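Local coordinates for protein aspartate-semialdehyde dehydrogenase (Candida albicans, PDB 3HSK) that catalyses the NADPH-dependent reductive dephosphorylation of L-aspartyl phosphate to aspartate semialdehyde, the second step in making the aspartate family of amino acids, at residues Val97-Asp102 with Val120-Lys125; Asp104-Ile109 with Ala124-Arg129; Lys131-Val136 with Gly164-Ile169; Ile169-Thr174 with Asp229-Glu234. All blocks are in the same frame, centred on the assembly; numbering follows the deposited sequence. Where two conformers were deposited one is given.

Interaction 1: residues Val97-Asp102 with Val120-Lys125. With NAP (NADP nicotinamide-adenine-dinucleotide phosphate), chain C.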
# COMPACT_ATOMS: atom_id res chain seq x y z
N VAL A 97 -1.15 -34.77 -11.30
CA VAL A 97 -1.70 -34.70 -9.94
C VAL A 97 -1.49 -33.32 -9.32
O VAL A 97 -0.38 -32.96 -8.93
CB VAL A 97 -1.09 -35.80 -9.02
CG1 VAL A 97 -1.60 -35.65 -7.60
CG2 VAL A 97 -1.40 -37.20 -9.56
N PHE A 98 -2.58 -32.56 -9.22
CA PHE A 98 -2.55 -31.24 -8.61
C PHE A 98 -2.54 -31.36 -7.09
O PHE A 98 -3.08 -32.32 -6.55
CB PHE A 98 -3.75 -30.41 -9.07
CG PHE A 98 -3.91 -30.36 -10.57
CD1 PHE A 98 -3.21 -29.43 -11.33
CD2 PHE A 98 -4.76 -31.26 -11.22
CE1 PHE A 98 -3.35 -29.38 -12.71
CE2 PHE A 98 -4.90 -31.23 -12.60
CZ PHE A 98 -4.20 -30.29 -13.35
N SER A 99 -1.92 -30.40 -6.41
CA SER A 99 -1.84 -30.47 -4.95
C SER A 99 -2.08 -29.14 -4.24
O SER A 99 -1.36 -28.15 -4.45
CB SER A 99 -0.50 -31.09 -4.51
OG SER A 99 -0.28 -30.93 -3.12
N GLY A 100 -3.11 -29.13 -3.39
CA GLY A 100 -3.37 -28.02 -2.47
C GLY A 100 -3.25 -28.50 -1.03
O GLY A 100 -3.95 -28.02 -0.15
N LEU A 101 -2.34 -29.45 -0.82
CA LEU A 101 -2.08 -30.02 0.51
C LEU A 101 -1.49 -29.01 1.48
O LEU A 101 -0.73 -28.12 1.08
CB LEU A 101 -1.12 -31.20 0.40
CG LEU A 101 -1.67 -32.57 0.02
CD1 LEU A 101 -0.53 -33.46 -0.42
CD2 LEU A 101 -2.44 -33.21 1.18
N ASP A 102 -1.87 -29.16 2.74
CA ASP A 102 -1.28 -28.42 3.85
C ASP A 102 0.22 -28.74 3.90
O ASP A 102 0.63 -29.89 3.71
CB ASP A 102 -1.99 -28.83 5.15
CG ASP A 102 -1.31 -28.29 6.41
OD1 ASP A 102 -0.76 -27.17 6.41
OD2 ASP A 102 -1.34 -29.01 7.43
N VAL A 120 3.49 -34.13 -10.66
CA VAL A 120 2.85 -33.32 -9.61
C VAL A 120 2.96 -31.82 -9.90
O VAL A 120 4.04 -31.31 -10.18
CB VAL A 120 3.45 -33.63 -8.21
CG1 VAL A 120 2.62 -33.00 -7.10
CG2 VAL A 120 3.57 -35.13 -7.98
N VAL A 121 1.82 -31.14 -9.85
CA VAL A 121 1.76 -29.69 -9.96
C VAL A 121 1.19 -29.16 -8.64
O VAL A 121 -0.00 -29.31 -8.36
CB VAL A 121 0.88 -29.26 -11.17
CG1 VAL A 121 0.68 -27.75 -11.20
CG2 VAL A 121 1.50 -29.75 -12.48
N SER A 122 2.05 -28.56 -7.82
CA SER A 122 1.71 -28.28 -6.43
C SER A 122 1.68 -26.81 -6.01
O SER A 122 2.58 -26.05 -6.36
CB SER A 122 2.66 -29.04 -5.50
OG SER A 122 2.45 -28.64 -4.16
N ASN A 123 0.65 -26.44 -5.25
CA ASN A 123 0.56 -25.10 -4.65
C ASN A 123 1.18 -25.01 -3.24
O ASN A 123 1.29 -23.92 -2.67
CB ASN A 123 -0.88 -24.57 -4.62
CG ASN A 123 -0.98 -23.11 -4.17
OD1 ASN A 123 -0.35 -22.22 -4.75
ND2 ASN A 123 -1.76 -22.87 -3.13
N ALA A 124 1.59 -26.15 -2.70
CA ALA A 124 2.29 -26.18 -1.41
C ALA A 124 3.65 -25.51 -1.54
O ALA A 124 4.32 -25.65 -2.57
CB ALA A 124 2.45 -27.62 -0.92
N LYS A 125 4.05 -24.79 -0.50
CA LYS A 125 5.29 -24.01 -0.51
C LYS A 125 6.55 -24.87 -0.37
O LYS A 125 7.65 -24.41 -0.67
CB LYS A 125 5.26 -22.96 0.61
CG LYS A 125 5.34 -23.55 2.02
CD LYS A 125 5.22 -22.48 3.08
CE LYS A 125 5.67 -23.00 4.44
NZ LYS A 125 5.84 -21.86 5.40
PA NAP C . -6.00 -27.71 5.41
O1A NAP C . -7.44 -28.07 5.39
O2A NAP C . -5.43 -27.89 6.77
O5B NAP C . -5.19 -28.61 4.34
C5B NAP C . -5.49 -28.53 2.97
C4B NAP C . -5.80 -29.94 2.47
O4B NAP C . -4.84 -30.84 3.00
C3B NAP C . -7.17 -30.40 2.93
O3B NAP C . -7.90 -30.91 1.84
C2B NAP C . -6.88 -31.49 3.94
O2B NAP C . -7.82 -32.53 3.92
C1B NAP C . -5.50 -31.98 3.53
N9A NAP C . -4.78 -32.57 4.68
C8A NAP C . -4.56 -32.00 5.91
N7A NAP C . -3.88 -32.88 6.68
C5A NAP C . -3.66 -34.00 5.96
C6A NAP C . -3.02 -35.21 6.25
N6A NAP C . -2.48 -35.41 7.44
N1A NAP C . -2.96 -36.20 5.29
C2A NAP C . -3.52 -36.00 4.04
N3A NAP C . -4.16 -34.80 3.76
C4A NAP C . -4.23 -33.82 4.70
O3 NAP C . -5.77 -26.21 4.89
PN NAP C . -6.77 -25.15 4.18
O1N NAP C . -6.14 -23.81 4.29
O2N NAP C . -7.16 -25.66 2.84
O5D NAP C . -8.06 -25.18 5.14
C5D NAP C . -9.08 -24.21 5.00
C4D NAP C . -9.03 -23.13 6.09
O4D NAP C . -10.31 -23.05 6.71
C3D NAP C . -8.01 -23.38 7.20
O3D NAP C . -6.87 -22.56 7.04
C2D NAP C . -8.75 -23.07 8.49
O2D NAP C . -8.44 -21.76 8.95
C1D NAP C . -10.23 -23.14 8.12
N1N NAP C . -10.85 -24.39 8.63
C2N NAP C . -11.71 -24.31 9.69
C3N NAP C . -12.33 -25.46 10.20
C7N NAP C . -13.50 -25.32 11.14
O7N NAP C . -13.88 -26.41 11.96
N7N NAP C . -14.17 -24.16 11.19
C4N NAP C . -12.06 -26.70 9.62
C5N NAP C . -11.18 -26.78 8.54
C6N NAP C . -10.58 -25.62 8.05
P2B NAP C . -8.84 -32.73 5.16
O1X NAP C . -9.16 -34.20 5.25
O2X NAP C . -10.10 -31.93 4.91
O3X NAP C . -8.22 -32.27 6.45
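Ser99 and Val121 meet through their backbones, Ser99 N giving a bent bond (137° at the hydrogen) to Val121 O at 2.9 Å. On one side of it Val121 N bonds to Val97 O at 3.0 Å; on the other, Asn123 N reaches Ser99 O at 2.8 Å. Two CA-H...O contacts, Val120 to Val97 O and Phe98 to Val121 O, fill the steps between these bonds. Phe98 and Val121 lie side by side on one face of the sheet, ring atom CD1 of Phe98 4.1 Å from Val121 CB, and helix 364-376 packs over both. On the other face Ser99 CB and Ser122 OG are 3.9 Å apart. Strands 96-99 and 119-122 are parallel neighbours, joined through helix 103-115 as a beta-alpha-beta unit of the Rossmann-type NADP domain. Both serines turn OG anti to the backbone N (chi1 168° and 172°), and Glu110 OE2 of the connecting helix holds the two hydroxyls together. Ser122 OG also accepts from Ala124 N at 3.0 Å, an ST turn that bends the chain off the strand. Beyond Ser99, residues Gly100-Asp102 run on to the cofactor: Leu101 CD2 lies 3.5 Å from the adenine atom N3A of NADP, while Asp102 N makes a weak, long bond to the ribose oxygen O4B.

Interaction 2: residues Asp104-Ile109 with Ala124-Arg129. With NAP (NADP nicotinamide-adenine-dinucleotide phosphate), chain C.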
# COMPACT_ATOMS: atom_id res chain seq x y z
N ASP A 104 2.29 -29.00 6.23
CA ASP A 104 2.69 -29.91 7.31
C ASP A 104 2.81 -31.35 6.83
O ASP A 104 3.57 -32.14 7.40
CB ASP A 104 1.68 -29.85 8.46
CG ASP A 104 1.58 -28.47 9.08
OD1 ASP A 104 2.62 -27.82 9.30
OD2 ASP A 104 0.44 -28.03 9.35
N VAL A 105 2.06 -31.69 5.78
CA VAL A 105 2.04 -33.05 5.25
C VAL A 105 2.49 -33.16 3.79
O VAL A 105 2.86 -34.24 3.33
CB VAL A 105 0.64 -33.71 5.42
CG1 VAL A 105 0.32 -33.92 6.90
CG2 VAL A 105 -0.45 -32.87 4.74
N ALA A 106 2.47 -32.04 3.08
CA ALA A 106 2.79 -32.02 1.65
C ALA A 106 4.22 -32.49 1.34
O ALA A 106 4.45 -33.18 0.36
CB ALA A 106 2.55 -30.63 1.07
N GLY A 107 5.17 -32.11 2.20
CA GLY A 107 6.55 -32.56 2.08
C GLY A 107 6.68 -34.05 1.78
O GLY A 107 7.09 -34.42 0.67
N ASP A 108 6.31 -34.88 2.75
CA ASP A 108 6.42 -36.34 2.62
C ASP A 108 5.58 -36.91 1.48
O ASP A 108 6.06 -37.75 0.71
CB ASP A 108 6.02 -37.02 3.94
CG ASP A 108 7.05 -36.84 5.05
OD1 ASP A 108 8.00 -36.05 4.87
OD2 ASP A 108 6.91 -37.48 6.11
N ILE A 109 4.33 -36.44 1.37
CA ILE A 109 3.35 -36.98 0.41
C ILE A 109 3.75 -36.75 -1.05
O ILE A 109 3.77 -37.69 -1.84
CB ILE A 109 1.92 -36.45 0.69
CG1 ILE A 109 1.37 -37.03 2.00
CG2 ILE A 109 0.97 -36.80 -0.46
CD1 ILE A 109 0.20 -36.25 2.59
N ALA A 124 1.59 -26.15 -2.70
CA ALA A 124 2.29 -26.18 -1.41
C ALA A 124 3.65 -25.51 -1.54
O ALA A 124 4.32 -25.65 -2.57
CB ALA A 124 2.45 -27.62 -0.92
N LYS A 125 4.05 -24.79 -0.50
CA LYS A 125 5.29 -24.01 -0.51
C LYS A 125 6.55 -24.87 -0.37
O LYS A 125 7.65 -24.41 -0.67
CB LYS A 125 5.26 -22.96 0.61
CG LYS A 125 5.34 -23.55 2.02
CD LYS A 125 5.22 -22.48 3.08
CE LYS A 125 5.67 -23.00 4.44
NZ LYS A 125 5.84 -21.86 5.40
N ASN A 126 6.36 -26.11 0.09
CA ASN A 126 7.45 -27.01 0.49
C ASN A 126 8.63 -27.09 -0.48
O ASN A 126 9.78 -26.90 -0.08
CB ASN A 126 6.91 -28.42 0.76
CG ASN A 126 5.92 -28.46 1.92
OD1 ASN A 126 6.24 -28.96 3.01
ND2 ASN A 126 4.71 -27.95 1.70
N TYR A 127 8.34 -27.37 -1.74
CA TYR A 127 9.39 -27.66 -2.71
C TYR A 127 9.68 -26.50 -3.65
O TYR A 127 10.45 -26.64 -4.60
CB TYR A 127 9.08 -28.96 -3.47
CG TYR A 127 9.20 -30.17 -2.57
CD1 TYR A 127 10.44 -30.54 -2.04
CD2 TYR A 127 8.08 -30.92 -2.22
CE1 TYR A 127 10.57 -31.64 -1.20
CE2 TYR A 127 8.19 -32.02 -1.37
CZ TYR A 127 9.44 -32.37 -0.86
OH TYR A 127 9.58 -33.45 -0.02
N ARG A 128 9.08 -25.35 -3.36
CA ARG A 128 9.26 -24.14 -4.16
C ARG A 128 10.73 -23.74 -4.32
O ARG A 128 11.17 -23.41 -5.42
CB ARG A 128 8.48 -22.97 -3.56
CG ARG A 128 6.99 -23.06 -3.79
CD ARG A 128 6.31 -21.79 -3.34
NE ARG A 128 4.86 -21.90 -3.40
CZ ARG A 128 4.01 -20.98 -2.94
NH1 ARG A 128 4.47 -19.86 -2.39
NH2 ARG A 128 2.71 -21.17 -3.05
N ARG A 129 11.48 -23.80 -3.22
CA ARG A 129 12.88 -23.36 -3.21
C ARG A 129 13.88 -24.47 -3.51
O ARG A 129 15.08 -24.24 -3.45
CB ARG A 129 13.23 -22.67 -1.88
CG ARG A 129 12.30 -21.51 -1.56
CD ARG A 129 12.89 -20.51 -0.59
NE ARG A 129 11.92 -19.43 -0.36
CZ ARG A 129 12.11 -18.36 0.41
NH1 ARG A 129 13.25 -18.19 1.07
NH2 ARG A 129 11.14 -17.46 0.53
PA NAP C . -6.00 -27.71 5.41
O1A NAP C . -7.44 -28.07 5.39
O2A NAP C . -5.43 -27.89 6.77
O5B NAP C . -5.19 -28.61 4.34
C5B NAP C . -5.49 -28.53 2.97
C4B NAP C . -5.80 -29.94 2.47
O4B NAP C . -4.84 -30.84 3.00
C3B NAP C . -7.17 -30.40 2.93
O3B NAP C . -7.90 -30.91 1.84
C2B NAP C . -6.88 -31.49 3.94
O2B NAP C . -7.82 -32.53 3.92
C1B NAP C . -5.50 -31.98 3.53
N9A NAP C . -4.78 -32.57 4.68
C8A NAP C . -4.56 -32.00 5.91
N7A NAP C . -3.88 -32.88 6.68
C5A NAP C . -3.66 -34.00 5.96
C6A NAP C . -3.02 -35.21 6.25
N6A NAP C . -2.48 -35.41 7.44
N1A NAP C . -2.96 -36.20 5.29
C2A NAP C . -3.52 -36.00 4.04
N3A NAP C . -4.16 -34.80 3.76
C4A NAP C . -4.23 -33.82 4.70
O3 NAP C . -5.77 -26.21 4.89
PN NAP C . -6.77 -25.15 4.18
O1N NAP C . -6.14 -23.81 4.29
O2N NAP C . -7.16 -25.66 2.84
O5D NAP C . -8.06 -25.18 5.14
C5D NAP C . -9.08 -24.21 5.00
C4D NAP C . -9.03 -23.13 6.09
O4D NAP C . -10.31 -23.05 6.71
C3D NAP C . -8.01 -23.38 7.20
O3D NAP C . -6.87 -22.56 7.04
C2D NAP C . -8.75 -23.07 8.49
O2D NAP C . -8.44 -21.76 8.95
C1D NAP C . -10.23 -23.14 8.12
N1N NAP C . -10.85 -24.39 8.63
C2N NAP C . -11.71 -24.31 9.69
C3N NAP C . -12.33 -25.46 10.20
C7N NAP C . -13.50 -25.32 11.14
O7N NAP C . -13.88 -26.41 11.96
N7N NAP C . -14.17 -24.16 11.19
C4N NAP C . -12.06 -26.70 9.62
C5N NAP C . -11.18 -26.78 8.54
C6N NAP C . -10.58 -25.62 8.05
P2B NAP C . -8.84 -32.73 5.16
O1X NAP C . -9.16 -34.20 5.25
O2X NAP C . -10.10 -31.93 4.91
O3X NAP C . -8.22 -32.27 6.45
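Tyr127 reaches from a loop to the first turns of helix 103-115 and ends on Gly107. The helix is the crossover of a beta-alpha-beta unit in the Rossmann-type NADP domain, and the loop, with a type I turn from Lys125 to Arg128, follows the second strand of that unit. Tyr127 leaves its backbone without aiming at the helix; CG lies anti to the carbonyl carbon (chi1 -69°) and the ring reaches across. Ring atom CE2 of Tyr127 comes 3.3 Å from Gly107 O and CZ 3.5 Å from the same oxygen, which sits at the ring edge, in the ring plane. At the tip, Tyr127 OH donates to Gly107 O at 2.8 Å, arriving well above the plane of that carbonyl. One residue earlier in the helix the contact is apolar: the methyl carbons Ala106 CB and Ala124 CB touch at 3.6 Å, with the Asn126 amide set beside Ala106 CB and the backbone of Gly107. The same helical turns face the cofactor with other residues. Ile109 CD1 comes within 4.0 Å of the adenine carbon C2A of NADP, and Val105 puts CG2 3.6 Å from C5A and CG1 3.2 Å from the amino nitrogen N6A.

Interaction 3: residues Lys131-Val136 with Gly164-Ile169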
# COMPACT_ATOMS: atom_id res chain seq x y z
N LYS A 131 16.27 -26.69 -5.64
CA LYS A 131 17.10 -26.27 -6.78
C LYS A 131 16.67 -26.84 -8.15
O LYS A 131 16.73 -26.13 -9.15
CB LYS A 131 18.58 -26.56 -6.51
CG LYS A 131 19.18 -25.67 -5.41
CD LYS A 131 20.67 -25.95 -5.23
CE LYS A 131 21.32 -24.99 -4.24
NZ LYS A 131 21.20 -23.55 -4.67
N ASP A 132 16.23 -28.09 -8.18
CA ASP A 132 15.79 -28.69 -9.45
C ASP A 132 14.28 -28.60 -9.71
O ASP A 132 13.77 -29.23 -10.63
CB ASP A 132 16.31 -30.14 -9.60
CG ASP A 132 15.88 -31.05 -8.45
OD1 ASP A 132 15.95 -30.62 -7.28
OD2 ASP A 132 15.50 -32.21 -8.72
N VAL A 133 13.58 -27.79 -8.92
CA VAL A 133 12.13 -27.68 -9.06
C VAL A 133 11.72 -26.34 -9.68
O VAL A 133 12.01 -25.28 -9.11
CB VAL A 133 11.39 -27.90 -7.71
CG1 VAL A 133 9.90 -27.57 -7.84
CG2 VAL A 133 11.58 -29.34 -7.25
N PRO A 134 11.06 -26.38 -10.85
CA PRO A 134 10.57 -25.15 -11.46
C PRO A 134 9.53 -24.48 -10.58
O PRO A 134 8.63 -25.13 -10.05
CB PRO A 134 9.95 -25.64 -12.78
CG PRO A 134 10.57 -26.95 -13.04
CD PRO A 134 10.75 -27.56 -11.68
N LEU A 135 9.69 -23.17 -10.40
CA LEU A 135 8.70 -22.36 -9.71
C LEU A 135 8.07 -21.48 -10.76
O LEU A 135 8.68 -20.52 -11.23
CB LEU A 135 9.36 -21.54 -8.60
CG LEU A 135 8.48 -20.57 -7.81
CD1 LEU A 135 7.34 -21.28 -7.08
CD2 LEU A 135 9.36 -19.79 -6.85
N VAL A 136 6.84 -21.82 -11.13
CA VAL A 136 6.24 -21.35 -12.37
C VAL A 136 4.99 -20.50 -12.15
O VAL A 136 4.02 -20.95 -11.54
CB VAL A 136 5.93 -22.54 -13.33
CG1 VAL A 136 5.18 -22.08 -14.57
CG2 VAL A 136 7.22 -23.26 -13.74
N GLY A 164 9.09 -38.92 -13.39
CA GLY A 164 8.20 -38.33 -12.40
C GLY A 164 8.86 -37.13 -11.76
O GLY A 164 10.07 -37.14 -11.50
N PHE A 165 8.08 -36.08 -11.51
CA PHE A 165 8.63 -34.78 -11.16
C PHE A 165 7.61 -33.92 -10.43
O PHE A 165 6.45 -34.29 -10.32
CB PHE A 165 9.05 -34.06 -12.45
CG PHE A 165 7.93 -33.92 -13.45
CD1 PHE A 165 7.00 -32.89 -13.34
CD2 PHE A 165 7.80 -34.84 -14.49
CE1 PHE A 165 5.96 -32.77 -14.25
CE2 PHE A 165 6.77 -34.72 -15.41
CZ PHE A 165 5.85 -33.68 -15.29
N ILE A 166 8.06 -32.76 -9.97
CA ILE A 166 7.18 -31.76 -9.38
C ILE A 166 7.45 -30.36 -9.95
O ILE A 166 8.60 -29.94 -10.08
CB ILE A 166 7.21 -31.79 -7.82
CG1 ILE A 166 6.24 -30.77 -7.22
CG2 ILE A 166 8.64 -31.60 -7.30
CD1 ILE A 166 5.94 -30.98 -5.74
N ILE A 167 6.37 -29.67 -10.32
CA ILE A 167 6.41 -28.25 -10.66
C ILE A 167 5.57 -27.48 -9.65
O ILE A 167 4.42 -27.84 -9.39
CB ILE A 167 5.90 -28.01 -12.12
CG1 ILE A 167 6.94 -28.54 -13.12
CG2 ILE A 167 5.60 -26.53 -12.36
CD1 ILE A 167 6.38 -28.78 -14.50
N CYS A 168 6.14 -26.43 -9.08
CA CYS A 168 5.48 -25.65 -8.04
C CYS A 168 4.78 -24.39 -8.55
O CYS A 168 5.29 -23.70 -9.43
CB CYS A 168 6.47 -25.32 -6.92
SG CYS A 168 6.86 -26.72 -5.84
N ILE A 169 3.62 -24.11 -7.97
CA ILE A 169 2.81 -22.94 -8.32
C ILE A 169 3.09 -21.82 -7.33
O ILE A 169 2.99 -22.01 -6.12
CB ILE A 169 1.28 -23.26 -8.26
CG1 ILE A 169 0.95 -24.57 -8.98
CG2 ILE A 169 0.47 -22.09 -8.81
CD1 ILE A 169 -0.43 -25.14 -8.65
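Leu135 and Cys168 sit opposite each other as a parallel bridge pair, and the two backbone bonds around them are the firm part of this contact. Cys168 N donates to Pro134 O at 3.0 Å and Val136 N to Cys168 O at 3.0 Å, the second almost straight (177° at the hydrogen). Side chains pack closely on both faces. On one, Val133 CG1 touches Cys168 SG at 3.7 Å and its other methyl, CG2, meets Ile166 CG2 at 3.7 Å. Ile166 turns that methyl into the position between backbone N and carbonyl carbon, and CG1 goes anti to N (chi1 -178°). On the same face Leu135 leans its CD1 over Cys168 CB. Strand 135-136 is one of the two edge strands, within this chain, of the seven-stranded parallel sheet in the Rossmann-type domain; helix 146-157 carries the chain from it to strand 165-169, a beta-alpha-beta crossover. The opposite face belongs to Ile167: its side chain crosses that of Pro134 at about a right angle, Ile167 CG1 4.0 Å from Pro134 CG, and Ile167 CG2 lies 3.9 Å from Val136 CG2. Helix 364-376 covers Ile167 and Val136 there, while Val148 of helix 146-157 covers Ile167 and Pro134. In contrast to this bonded, buried centre, before Val133 the chain departs towards solvent, with Lys131 and Asp132 exposed.

Interaction 4: residues Ile169-Thr174 with Asp229-Glu234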
# COMPACT_ATOMS: atom_id res chain seq x y z
N ILE A 169 3.62 -24.11 -7.97
CA ILE A 169 2.81 -22.94 -8.32
C ILE A 169 3.09 -21.82 -7.33
O ILE A 169 2.99 -22.01 -6.12
CB ILE A 169 1.28 -23.26 -8.26
CG1 ILE A 169 0.95 -24.57 -8.98
CG2 ILE A 169 0.47 -22.09 -8.81
CD1 ILE A 169 -0.43 -25.14 -8.65
N SER A 170 3.45 -20.64 -7.84
CA SER A 170 3.64 -19.45 -7.00
C SER A 170 2.30 -18.91 -6.53
O SER A 170 1.26 -19.16 -7.16
CB SER A 170 4.39 -18.36 -7.75
OG SER A 170 5.77 -18.38 -7.43
N ASN A 171 2.33 -18.15 -5.44
CA ASN A 171 1.13 -17.48 -4.92
C ASN A 171 0.60 -16.35 -5.81
O ASN A 171 1.33 -15.77 -6.61
CB ASN A 171 1.39 -16.94 -3.51
CG ASN A 171 2.78 -16.33 -3.37
OD1 ASN A 171 3.79 -16.98 -3.64
ND2 ASN A 171 2.83 -15.07 -2.92
N CYS A 172 -0.69 -16.05 -5.65
CA CYS A 172 -1.38 -14.94 -6.31
C CYS A 172 -0.61 -13.60 -6.22
O CYS A 172 -0.61 -12.83 -7.18
CB CYS A 172 -2.77 -14.79 -5.69
SG CYS A 172 -4.15 -14.64 -6.88
N SER A 173 0.03 -13.34 -5.07
CA SER A 173 0.81 -12.12 -4.85
C SER A 173 2.10 -12.05 -5.66
O SER A 173 2.43 -11.01 -6.23
CB SER A 173 1.16 -11.96 -3.37
OG SER A 173 0.05 -11.50 -2.65
N THR A 174 2.86 -13.15 -5.66
CA THR A 174 4.07 -13.24 -6.46
C THR A 174 3.70 -13.14 -7.93
O THR A 174 4.29 -12.35 -8.67
CB THR A 174 4.85 -14.56 -6.20
OG1 THR A 174 5.11 -14.70 -4.79
CG2 THR A 174 6.17 -14.55 -6.94
N ASP A 229 9.03 -12.28 2.50
CA ASP A 229 10.15 -13.14 2.13
C ASP A 229 9.83 -13.97 0.88
O ASP A 229 10.65 -14.07 -0.03
CB ASP A 229 10.54 -14.04 3.30
CG ASP A 229 11.17 -13.27 4.45
OD1 ASP A 229 11.66 -12.14 4.23
OD2 ASP A 229 11.17 -13.79 5.59
N LYS A 230 8.63 -14.54 0.86
CA LYS A 230 8.06 -15.22 -0.30
C LYS A 230 8.18 -14.34 -1.54
O LYS A 230 8.81 -14.71 -2.53
CB LYS A 230 6.59 -15.52 -0.02
CG LYS A 230 6.03 -16.77 -0.66
CD LYS A 230 4.80 -17.28 0.11
CE LYS A 230 5.20 -17.95 1.45
NZ LYS A 230 4.09 -18.71 2.09
N LEU A 231 7.58 -13.16 -1.46
CA LEU A 231 7.54 -12.20 -2.56
C LEU A 231 8.94 -11.82 -3.05
O LEU A 231 9.20 -11.81 -4.25
CB LEU A 231 6.77 -10.96 -2.12
CG LEU A 231 5.76 -10.29 -3.06
CD1 LEU A 231 4.90 -11.32 -3.73
CD2 LEU A 231 4.89 -9.33 -2.29
N GLU A 232 9.83 -11.52 -2.11
CA GLU A 232 11.19 -11.10 -2.44
C GLU A 232 12.06 -12.22 -3.04
O GLU A 232 12.79 -11.99 -3.99
CB GLU A 232 11.87 -10.50 -1.20
CG GLU A 232 11.27 -9.16 -0.81
CD GLU A 232 11.81 -8.64 0.51
OE1 GLU A 232 12.81 -9.18 1.02
OE2 GLU A 232 11.22 -7.67 1.03
N TRP A 233 11.95 -13.42 -2.48
CA TRP A 233 12.76 -14.56 -2.92
C TRP A 233 12.23 -15.21 -4.20
O TRP A 233 13.01 -15.53 -5.10
CB TRP A 233 12.87 -15.61 -1.80
CG TRP A 233 13.92 -16.64 -2.09
CD1 TRP A 233 15.21 -16.64 -1.63
CD2 TRP A 233 13.78 -17.80 -2.91
NE1 TRP A 233 15.88 -17.74 -2.11
CE2 TRP A 233 15.03 -18.47 -2.90
CE3 TRP A 233 12.72 -18.36 -3.64
CZ2 TRP A 233 15.25 -19.67 -3.61
CZ3 TRP A 233 12.94 -19.55 -4.35
CH2 TRP A 233 14.19 -20.18 -4.32
N GLU A 234 10.93 -15.44 -4.26
CA GLU A 234 10.32 -16.15 -5.39
C GLU A 234 10.47 -15.40 -6.72
O GLU A 234 10.68 -16.01 -7.76
CB GLU A 234 8.84 -16.44 -5.13
CG GLU A 234 8.60 -17.50 -4.06
CD GLU A 234 7.14 -17.94 -3.99
OE1 GLU A 234 6.34 -17.55 -4.86
OE2 GLU A 234 6.81 -18.68 -3.05
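Glu234 stretches from helix 227-238 to Ser170 and Thr174, its chain extended beyond CG, and places one carboxylate oxygen among their side chains. Ser170 OG donates to Glu234 OE1 at 2.8 Å and approaches from above the carboxylate plane, 46° out of it. Thr174 runs across Glu234 at about a right angle: its OG1 is 3.1 Å from Glu234 OE1, though where that hydroxyl proton goes is not settled, and its methyl CG2 rests 3.7 Å from Glu234 CB. The Asn171 amide crosses the carboxylate obliquely, with the two planes 76° apart, and the Lys230 chain crosses Asn171 obliquely, meeting it with CG and CD. Leu231 passes Thr174 in the opposite direction, laying CD1 3.4 Å from Thr174 N and 3.8 Å from Ser173 CB, an apolar contact next to the polar group. The other carboxylate oxygen, Glu234 OE2, forms a salt bridge with Arg128, which should help to keep this buried acid ionised. Ser173 OG is hydrogen-bonded to Glu227 of helix 227-238, and Glu232 forms a salt bridge with Lys352 of the second subunit. The Ser173 side chain lies about 4 Å from that of His272, the predicted proton acceptor. Asn171 holds the N-cap position of helix 172-188, and helix 227-238 packs against this N-terminal end, where Cys172, the predicted acyl-thioester nucleophile, sits; a cysteine at a helix start is the active-site feature of this family.

Overall arrangement
Interactions 1 and 3 lie in the same parallel sheet, centres about 11 Å apart, with strands 119-122 and 165-169 as direct neighbours bonded through Val120 and Ser122. Interaction 2, centred about 8 Å from interaction 1, shares Ala124 and Lys125 with it and sets the crossover helix against the following loop; both touch NADP. Along the chain, interactions 1 and 2 share their later residues, ahead of both segments of interaction 3; interaction 4 follows, sharing Ile169 with interaction 3 and lying about 14 Å from it. Arg128 ties the loop of interaction 2 to interaction 4. Cofactor-side strand ends, the sheet's edge and the helix start that carries the predicted nucleophile thus form one continuous framework.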